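PDB 2V5I: salmonella typhimurium DB7155 bacteriophage DET7 tailspike from Bacteriophage, which probably recognises the O-antigen polysaccharide on the Salmonella surface and hydrolyses it, serving the phage as its trimeric receptor-binding tailspike. Local coordinates for residues 107-112 with 376-381; 112-117 with 142-147; 136-141 with 331-336; 280-283 with 289-292. All blocks are in the same frame, centred on the assembly; numbering follows the deposited sequence.

Contact 1: 107-112 with 376-381; sequences GKWITD and CNYLNF
Trp109, in the excursion that folds back on the parallel beta-helix of this P22-like tailspike, meets Tyr378 at the end of a coil far along the chain. Trp109 belongs to the stretch between strand 98-99 and helix 113-117, whereas 376-381 is the turn leaving strand 371-374. The phenol comes in roughly perpendicular to the indole side chain. Tyr378 brings its hydroxyl to the edge of the indole, in the plane of the ring, with OH 3.5 Å from Trp109 CD1. A water bridges the two segments: it lies 2.8 Å from Tyr378 OH, to which it donates, and accepts from the backbone, 2.9 Å from Trp109 N. Asn331, two coils earlier than Tyr378, binds both partners, its OD1 bonding to Tyr378 OH and its carbonyl O receiving Trp109 NE1. Lys403 adds a cation-pi contact to the tyrosine ring.

The second segment is shaped by a type I beta turn from Asn377 to Asn380. Asn377 clasps Phe381 from both ends of its amide, OD1 accepting from Phe381 N and ND2 donating to Phe381 O. From this turn Leu379 reaches out to Thr111. With Thr111 OG1 set between the backbone N and the carbonyl carbon (chi1 61°), CG2 is left to face the leucine, and the two side chains meet tip to tip, Leu379 CD1 4.0 Å from Thr111 CG2.

Contact 2: 112-117 with 142-147; sequences DAALVA and EALLPQ
The helical bond from Ala117 N to Ala113 O, 2.8 Å long, ends on a carbonyl against which the opposite segment also packs, Leu144 CD1 lying 3.8 Å from Ala113 O. That methyl is the centre of the contact. Besides the carbonyl it touches Ala114 CA at 3.7 Å and Ala117 CB at 3.8 Å, so one leucine branch rests on the first turn of helix 113-117, where three alanines present little more than backbone. Leu144 holds CG anti to its carbonyl carbon (chi1 -67°) with chi2 extended at 179°, which carries CD1 outward to the helix, while its CB stays close to Ala117 CB at 3.9 Å.

Both short helices belong to the insertion that protrudes from the side of the beta-helix, and here they pack on one another near the surface. Helix 113-117 is started by Asp112 as N-cap: its OD2 accepts from Leu115 N at 3.1 Å, met on the anti side of the carboxylate and 16° out of its plane. On the other segment Leu144 sits on the weakly bonded helix 141-144, and the buried side chain of the following Leu145 touches Pro130 and Trp135.

Contact 3: 136-141 with 331-336; sequences VKFPGL and NSLGVG
One face of the Phe138 ring is covered by its own neighbour, Lys137, whose CG stands 3.8 Å above the plane and offset toward the rim. Across the contact, Leu333 approaches the same ring obliquely, with its CD2 4.3 Å from Phe138 CE1. That methyl also touches the aliphatic part of the lysine, 3.9 Å from Lys137 CD, where the two side chains lie alongside one another, running in opposing senses. Lys137 starts with CG anti to the backbone N (chi1 -173°) and then bends at chi2 and chi3, a folded course that brings the ammonium beside the backbone at Gly334, two residues before the corner at Gly336, NZ lying 3.5 Å from Gly334 CA.

Segment 331-336 leads from strand 323-330 into strand 335-342 and turns a corner of the beta-helix at Gly336; segment 136-141 is the end of helix 132-137 in the lateral insertion, followed by a type II turn from Phe138 to Leu141. The lysine therefore joins insertion to coil. Its NZ donates to a water at 2.9 Å, and this water in turn donates to Leu333 O at 3.0 Å. The same ammonium also bonds to Val286 O and makes a cation-pi contact with Trp287, both on the preceding coil.

Contact 4: 280-283 with 289-292; sequences SVAL and GFDL
Phe290 points its ring end-on at the backbone of the facing strand. The far end of the ring, CZ, lies 3.9 Å from Ser280 O and equally near the serine side chain, with CZ 3.9 Å from Ser280 CB. The carbonyl carbon and O of Ser280 sit at the ring edge close to its plane, as does Val281 N, so the phenylalanine addresses a peptide group with its rim. Its first torsion places CG anti to the carbonyl carbon (chi1 -68°), directing the ring across the interior to strand 280-283. Ala282 completes the contact from a different angle: its CB stands obliquely to the ring, 4.2 Å from Phe290 CE1, and presses on the backbone of the next segment, 3.5 Å from Gly289 CA. This last approach is closer than usual for two carbons; Gly289, just before strand 290-291, has no side chain to intervene.

Ser280 turns its CB toward the ring, but its OG is engaged elsewhere, bonded to Arg278 O and Val248 N of the same chain. The other side of the strand looks outward from the core: Val281 packs on Arg278, and Leu283 on Ser240, both of the second subunit. Within its own chain Phe290 stacks on Phe258 from the preceding coil and also touches Ile327 and Val329 on the following one. Aromatic residues stacked coil on coil along one face, with a ring reaching across to the face that holds 280-283, are characteristic of the interior of a right-handed parallel beta-helix.

The four contacts run from the solenoid core out to the insertion on its side. Contact 4 is fully buried, with a phenyl edge against a peptide group and close carbon packing between two faces of the beta-helix; contact 2 lies at the surface, where two helices of the insertion meet through one leucine. Contacts 1 and 3, with centres about 9 Å apart, are partly buried and fasten that insertion to the coils, the first through an aromatic edge and a phenol, the second through an ammonium. Asn331 belongs to contact 3 but serves contact 1. Contacts 1 and 2 share Asp112, while Ala113 packs on Pro139 to tie contact 2 to contact 3. Strands 335-342 and 290-291, neighbours in a sheet, lead from contact 3 to contact 4.

Contact 1: 107-112 with 376-381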
# COMPACT_ATOMS: atom_id res chain seq x y z
N GLY A 107 7.59 -18.60 -21.35
CA GLY A 107 7.02 -17.29 -20.98
C GLY A 107 7.97 -16.11 -21.20
O GLY A 107 7.63 -14.97 -20.90
N LYS A 108 9.17 -16.37 -21.69
CA LYS A 108 10.13 -15.31 -21.93
C LYS A 108 9.84 -14.51 -23.18
O LYS A 108 9.38 -15.05 -24.18
CB LYS A 108 11.57 -15.85 -22.04
CG LYS A 108 12.01 -16.78 -20.92
CD LYS A 108 11.70 -16.22 -19.56
CE LYS A 108 12.11 -17.17 -18.41
NZ LYS A 108 12.34 -16.39 -17.13
N TRP A 109 10.21 -13.25 -23.17
CA TRP A 109 10.04 -12.39 -24.35
C TRP A 109 10.89 -12.92 -25.49
O TRP A 109 12.05 -13.34 -25.29
CB TRP A 109 10.50 -10.95 -24.01
CG TRP A 109 9.54 -10.15 -23.18
CD1 TRP A 109 9.71 -9.73 -21.89
CD2 TRP A 109 8.33 -9.59 -23.64
NE1 TRP A 109 8.60 -9.00 -21.50
CE2 TRP A 109 7.73 -8.90 -22.55
CE3 TRP A 109 7.63 -9.67 -24.84
CZ2 TRP A 109 6.50 -8.23 -22.66
CZ3 TRP A 109 6.43 -8.99 -24.99
CH2 TRP A 109 5.86 -8.28 -23.86
N ILE A 110 10.33 -12.86 -26.69
CA ILE A 110 11.07 -13.04 -27.95
C ILE A 110 11.25 -11.68 -28.55
O ILE A 110 10.27 -10.99 -28.86
CB ILE A 110 10.30 -13.95 -28.93
CG1 ILE A 110 9.97 -15.28 -28.26
CG2 ILE A 110 11.07 -14.16 -30.21
CD1 ILE A 110 9.08 -16.25 -29.10
N THR A 111 12.51 -11.29 -28.76
CA THR A 111 12.79 -9.94 -29.26
C THR A 111 13.41 -9.88 -30.66
O THR A 111 13.37 -8.83 -31.30
CB THR A 111 13.71 -9.17 -28.28
OG1 THR A 111 14.95 -9.87 -28.16
CG2 THR A 111 13.02 -9.05 -26.91
N ASP A 112 13.93 -11.01 -31.13
CA ASP A 112 14.57 -11.08 -32.45
C ASP A 112 13.51 -11.13 -33.54
O ASP A 112 12.62 -11.99 -33.52
CB ASP A 112 15.44 -12.30 -32.54
CG ASP A 112 16.05 -12.46 -33.91
OD1 ASP A 112 17.09 -11.80 -34.17
OD2 ASP A 112 15.49 -13.23 -34.74
N CYS A 376 14.70 -4.11 -12.75
CA CYS A 376 14.33 -3.59 -14.04
C CYS A 376 15.53 -3.56 -15.01
O CYS A 376 16.68 -3.83 -14.65
CB CYS A 376 13.60 -2.23 -13.94
SG CYS A 376 11.96 -2.48 -13.15
N ASN A 377 15.20 -3.30 -16.27
CA ASN A 377 16.17 -3.42 -17.38
C ASN A 377 16.88 -4.76 -17.45
O ASN A 377 18.07 -4.83 -17.72
CB ASN A 377 17.15 -2.27 -17.39
CG ASN A 377 17.89 -2.17 -18.72
OD1 ASN A 377 17.33 -2.58 -19.77
ND2 ASN A 377 19.13 -1.68 -18.71
N TYR A 378 16.14 -5.84 -17.19
CA TYR A 378 16.80 -7.15 -17.09
C TYR A 378 17.30 -7.63 -18.47
O TYR A 378 18.17 -8.47 -18.51
CB TYR A 378 15.94 -8.17 -16.33
CG TYR A 378 14.73 -8.75 -17.03
CD1 TYR A 378 14.87 -9.55 -18.16
CD2 TYR A 378 13.43 -8.56 -16.53
CE1 TYR A 378 13.79 -10.08 -18.80
CE2 TYR A 378 12.35 -9.09 -17.18
CZ TYR A 378 12.51 -9.87 -18.30
OH TYR A 378 11.43 -10.45 -18.96
N LEU A 379 16.80 -7.07 -19.57
CA LEU A 379 17.34 -7.37 -20.92
C LEU A 379 18.50 -6.44 -21.30
O LEU A 379 19.03 -6.53 -22.41
CB LEU A 379 16.25 -7.32 -22.00
CG LEU A 379 15.20 -8.42 -21.93
CD1 LEU A 379 14.27 -8.35 -23.14
CD2 LEU A 379 15.81 -9.78 -21.87
N ASN A 380 18.92 -5.55 -20.41
CA ASN A 380 20.15 -4.78 -20.65
C ASN A 380 20.09 -3.87 -21.86
O ASN A 380 21.08 -3.76 -22.66
CB ASN A 380 21.36 -5.70 -20.71
CG ASN A 380 22.68 -4.98 -20.46
OD1 ASN A 380 22.71 -3.88 -19.89
ND2 ASN A 380 23.78 -5.59 -20.91
N PHE A 381 18.97 -3.19 -22.03
CA PHE A 381 18.87 -2.08 -22.97
C PHE A 381 19.84 -0.95 -22.59
O PHE A 381 20.26 -0.85 -21.45
CB PHE A 381 17.47 -1.49 -22.99
CG PHE A 381 16.42 -2.38 -23.61
CD1 PHE A 381 16.15 -2.31 -24.96
CD2 PHE A 381 15.62 -3.17 -22.82
CE1 PHE A 381 15.15 -3.10 -25.52
CE2 PHE A 381 14.61 -3.96 -23.36
CZ PHE A 381 14.38 -3.93 -24.70
O HOH W 1 11.73 -12.52 -20.82

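Contact 2: 112-117 with 142-147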
# COMPACT_ATOMS: atom_id res chain seq x y z
N ASP A 112 13.93 -11.01 -31.13
CA ASP A 112 14.57 -11.08 -32.45
C ASP A 112 13.51 -11.13 -33.54
O ASP A 112 12.62 -11.99 -33.52
CB ASP A 112 15.44 -12.30 -32.54
CG ASP A 112 16.05 -12.46 -33.91
OD1 ASP A 112 17.09 -11.80 -34.17
OD2 ASP A 112 15.49 -13.23 -34.74
N ALA A 113 13.60 -10.20 -34.49
CA ALA A 113 12.58 -10.03 -35.56
C ALA A 113 12.29 -11.33 -36.29
O ALA A 113 11.12 -11.65 -36.52
CB ALA A 113 13.01 -9.00 -36.55
N ALA A 114 13.31 -12.11 -36.65
CA ALA A 114 13.07 -13.33 -37.39
C ALA A 114 12.33 -14.38 -36.55
O ALA A 114 11.46 -15.10 -37.05
CB ALA A 114 14.38 -13.91 -37.94
N LEU A 115 12.67 -14.44 -35.26
CA LEU A 115 12.00 -15.35 -34.35
C LEU A 115 10.54 -14.93 -34.09
O LEU A 115 9.65 -15.79 -33.97
CB LEU A 115 12.78 -15.49 -33.03
CG LEU A 115 14.14 -16.20 -33.17
CD1 LEU A 115 14.78 -16.26 -31.84
CD2 LEU A 115 14.00 -17.58 -33.76
N VAL A 116 10.30 -13.63 -33.99
CA VAL A 116 8.92 -13.10 -33.85
C VAL A 116 8.11 -13.40 -35.12
O VAL A 116 6.98 -13.88 -35.04
CB VAL A 116 8.92 -11.59 -33.54
CG1 VAL A 116 7.51 -11.02 -33.59
CG2 VAL A 116 9.58 -11.34 -32.17
N ALA A 117 8.71 -13.15 -36.29
CA ALA A 117 8.06 -13.48 -37.57
C ALA A 117 7.67 -14.93 -37.68
O ALA A 117 6.60 -15.25 -38.25
CB ALA A 117 8.96 -13.08 -38.73
N GLU A 142 9.12 -5.66 -40.12
CA GLU A 142 8.28 -5.10 -41.14
C GLU A 142 8.57 -5.77 -42.52
O GLU A 142 7.65 -6.11 -43.27
CB GLU A 142 8.49 -3.58 -41.22
CG GLU A 142 7.55 -2.90 -42.19
CD GLU A 142 7.70 -1.40 -42.28
OE1 GLU A 142 8.69 -0.85 -41.76
OE2 GLU A 142 6.79 -0.73 -42.83
N ALA A 143 9.86 -5.96 -42.82
CA ALA A 143 10.26 -6.61 -44.08
C ALA A 143 9.94 -8.09 -44.15
O ALA A 143 9.94 -8.66 -45.25
CB ALA A 143 11.75 -6.41 -44.31
N LEU A 144 9.69 -8.74 -43.01
CA LEU A 144 9.46 -10.18 -42.97
C LEU A 144 8.01 -10.61 -43.10
O LEU A 144 7.73 -11.81 -43.24
CB LEU A 144 10.00 -10.74 -41.67
CG LEU A 144 11.52 -10.65 -41.56
CD1 LEU A 144 11.96 -11.21 -40.24
CD2 LEU A 144 12.20 -11.40 -42.73
N LEU A 145 7.09 -9.65 -43.06
CA LEU A 145 5.67 -9.94 -43.13
C LEU A 145 5.04 -9.47 -44.44
O LEU A 145 5.37 -8.39 -44.95
CB LEU A 145 4.94 -9.27 -41.95
CG LEU A 145 5.38 -9.70 -40.57
CD1 LEU A 145 4.63 -8.90 -39.51
CD2 LEU A 145 5.16 -11.16 -40.37
N PRO A 146 4.08 -10.24 -44.99
CA PRO A 146 3.43 -9.80 -46.22
C PRO A 146 2.45 -8.65 -46.05
O PRO A 146 1.97 -8.39 -44.94
CB PRO A 146 2.73 -11.06 -46.73
CG PRO A 146 2.51 -11.88 -45.53
CD PRO A 146 3.51 -11.49 -44.48
N GLN A 147 2.20 -7.92 -47.12
CA GLN A 147 1.37 -6.72 -47.06
C GLN A 147 -0.04 -6.99 -46.51
O GLN A 147 -0.59 -6.17 -45.79
CB GLN A 147 1.31 -6.04 -48.43
CG GLN A 147 0.81 -4.61 -48.37
CD GLN A 147 1.76 -3.73 -47.57
OE1 GLN A 147 2.98 -3.76 -47.75
NE2 GLN A 147 1.20 -2.96 -46.64

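Contact 3: 136-141 with 331-336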
# COMPACT_ATOMS: atom_id res chain seq x y z
N VAL A 136 8.91 -0.77 -34.98
CA VAL A 136 9.91 -0.12 -34.12
C VAL A 136 10.37 -1.03 -32.98
O VAL A 136 11.55 -1.16 -32.66
CB VAL A 136 9.28 1.18 -33.51
CG1 VAL A 136 10.18 1.79 -32.47
CG2 VAL A 136 8.95 2.19 -34.55
N LYS A 137 9.41 -1.74 -32.37
CA LYS A 137 9.72 -2.63 -31.28
C LYS A 137 10.59 -3.82 -31.67
O LYS A 137 11.43 -4.27 -30.89
CB LYS A 137 8.39 -3.08 -30.63
CG LYS A 137 8.46 -3.87 -29.40
CD LYS A 137 9.05 -3.17 -28.19
CE LYS A 137 8.34 -1.91 -27.71
NZ LYS A 137 8.75 -1.57 -26.29
N PHE A 138 10.40 -4.35 -32.90
CA PHE A 138 11.12 -5.52 -33.37
C PHE A 138 11.76 -5.12 -34.73
O PHE A 138 11.21 -5.39 -35.81
CB PHE A 138 10.19 -6.73 -33.55
CG PHE A 138 9.37 -7.07 -32.31
CD1 PHE A 138 9.96 -7.65 -31.19
CD2 PHE A 138 8.02 -6.79 -32.27
CE1 PHE A 138 9.20 -7.96 -30.04
CE2 PHE A 138 7.26 -7.11 -31.11
CZ PHE A 138 7.87 -7.70 -30.02
N PRO A 139 12.86 -4.35 -34.68
CA PRO A 139 13.42 -3.90 -35.96
C PRO A 139 13.79 -5.04 -36.89
O PRO A 139 14.48 -5.99 -36.50
CB PRO A 139 14.68 -3.13 -35.56
CG PRO A 139 14.58 -2.90 -34.09
CD PRO A 139 13.56 -3.79 -33.51
N GLY A 140 13.31 -4.91 -38.13
CA GLY A 140 13.44 -5.91 -39.18
C GLY A 140 12.15 -6.66 -39.47
O GLY A 140 12.04 -7.36 -40.48
N LEU A 141 11.20 -6.59 -38.53
CA LEU A 141 9.99 -7.40 -38.66
C LEU A 141 9.15 -6.96 -39.86
O LEU A 141 8.52 -7.81 -40.53
CB LEU A 141 9.16 -7.31 -37.35
CG LEU A 141 7.87 -8.10 -37.36
CD1 LEU A 141 8.08 -9.61 -37.50
CD2 LEU A 141 7.03 -7.74 -36.11
N ASN A 331 7.19 -7.13 -15.72
CA ASN A 331 7.61 -7.72 -16.99
C ASN A 331 7.27 -6.90 -18.24
O ASN A 331 7.11 -7.46 -19.31
CB ASN A 331 7.12 -9.16 -17.13
CG ASN A 331 7.89 -9.94 -18.16
OD1 ASN A 331 9.14 -9.79 -18.26
ND2 ASN A 331 7.20 -10.84 -18.88
N SER A 332 7.25 -5.58 -18.15
CA SER A 332 7.07 -4.73 -19.33
C SER A 332 8.30 -4.80 -20.23
O SER A 332 9.41 -4.97 -19.77
CB SER A 332 6.77 -3.27 -18.95
OG SER A 332 7.82 -2.77 -18.13
N LEU A 333 8.08 -4.77 -21.53
CA LEU A 333 9.20 -4.72 -22.48
C LEU A 333 9.67 -3.30 -22.76
O LEU A 333 10.85 -3.11 -23.10
CB LEU A 333 8.83 -5.50 -23.74
CG LEU A 333 9.94 -5.69 -24.77
CD1 LEU A 333 11.11 -6.47 -24.25
CD2 LEU A 333 9.38 -6.40 -26.01
N GLY A 334 8.78 -2.30 -22.64
CA GLY A 334 9.05 -0.89 -22.82
C GLY A 334 9.48 -0.22 -21.54
O GLY A 334 10.66 -0.32 -21.16
N VAL A 335 8.60 0.56 -20.93
CA VAL A 335 8.85 1.23 -19.66
C VAL A 335 7.73 0.84 -18.67
O VAL A 335 6.55 0.95 -19.05
CB VAL A 335 8.79 2.74 -19.84
CG1 VAL A 335 9.03 3.47 -18.55
CG2 VAL A 335 9.83 3.18 -20.81
N GLY A 336 8.02 0.51 -17.43
CA GLY A 336 6.94 0.14 -16.54
C GLY A 336 5.90 1.23 -16.33
O GLY A 336 4.69 1.00 -16.51
O HOH W 2 11.49 -2.43 -25.99

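Contact 4: 280-283 with 289-292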
# COMPACT_ATOMS: atom_id res chain seq x y z
N SER A 280 -4.51 -0.96 -9.54
CA SER A 280 -4.51 -1.63 -10.85
C SER A 280 -3.15 -2.23 -11.19
O SER A 280 -2.15 -1.93 -10.56
CB SER A 280 -4.97 -0.68 -11.93
OG SER A 280 -6.30 -0.25 -11.71
N VAL A 281 -3.15 -3.19 -12.12
CA VAL A 281 -1.99 -4.06 -12.36
C VAL A 281 -1.79 -4.21 -13.84
O VAL A 281 -2.75 -4.49 -14.57
CB VAL A 281 -2.24 -5.46 -11.77
CG1 VAL A 281 -1.04 -6.32 -12.02
CG2 VAL A 281 -2.52 -5.36 -10.24
N ALA A 282 -0.54 -3.95 -14.33
CA ALA A 282 -0.20 -4.23 -15.75
C ALA A 282 0.88 -5.29 -15.76
O ALA A 282 1.92 -5.13 -15.13
CB ALA A 282 0.27 -2.99 -16.49
N LEU A 283 0.66 -6.38 -16.53
CA LEU A 283 1.56 -7.53 -16.59
C LEU A 283 1.97 -7.75 -18.07
O LEU A 283 1.11 -7.80 -18.98
CB LEU A 283 0.84 -8.79 -16.09
CG LEU A 283 0.37 -8.78 -14.64
CD1 LEU A 283 -0.28 -10.11 -14.41
CD2 LEU A 283 1.45 -8.53 -13.71
N GLY A 289 3.52 -0.25 -18.83
CA GLY A 289 2.47 -0.72 -17.96
C GLY A 289 1.38 0.37 -17.94
O GLY A 289 0.23 0.15 -18.28
N PHE A 290 1.76 1.53 -17.40
CA PHE A 290 0.89 2.72 -17.42
C PHE A 290 1.63 3.82 -18.20
O PHE A 290 2.76 4.17 -17.84
CB PHE A 290 0.65 3.22 -15.99
CG PHE A 290 -0.16 2.28 -15.14
CD1 PHE A 290 0.43 1.11 -14.61
CD2 PHE A 290 -1.46 2.53 -14.83
CE1 PHE A 290 -0.33 0.26 -13.84
CE2 PHE A 290 -2.22 1.63 -14.02
CZ PHE A 290 -1.62 0.50 -13.57
N ASP A 291 1.01 4.32 -19.29
CA ASP A 291 1.55 5.40 -20.14
C ASP A 291 0.67 6.62 -19.92
O ASP A 291 -0.35 6.77 -20.57
CB ASP A 291 1.49 4.99 -21.62
CG ASP A 291 1.98 6.08 -22.58
OD1 ASP A 291 2.47 7.14 -22.13
OD2 ASP A 291 1.83 5.85 -23.80
N LEU A 292 1.09 7.48 -18.98
CA LEU A 292 0.28 8.58 -18.49
C LEU A 292 0.69 10.00 -18.90
O LEU A 292 0.21 10.98 -18.33
CB LEU A 292 0.11 8.50 -16.95
CG LEU A 292 -0.28 7.11 -16.40
CD1 LEU A 292 -0.42 7.15 -14.90
CD2 LEU A 292 -1.53 6.59 -17.05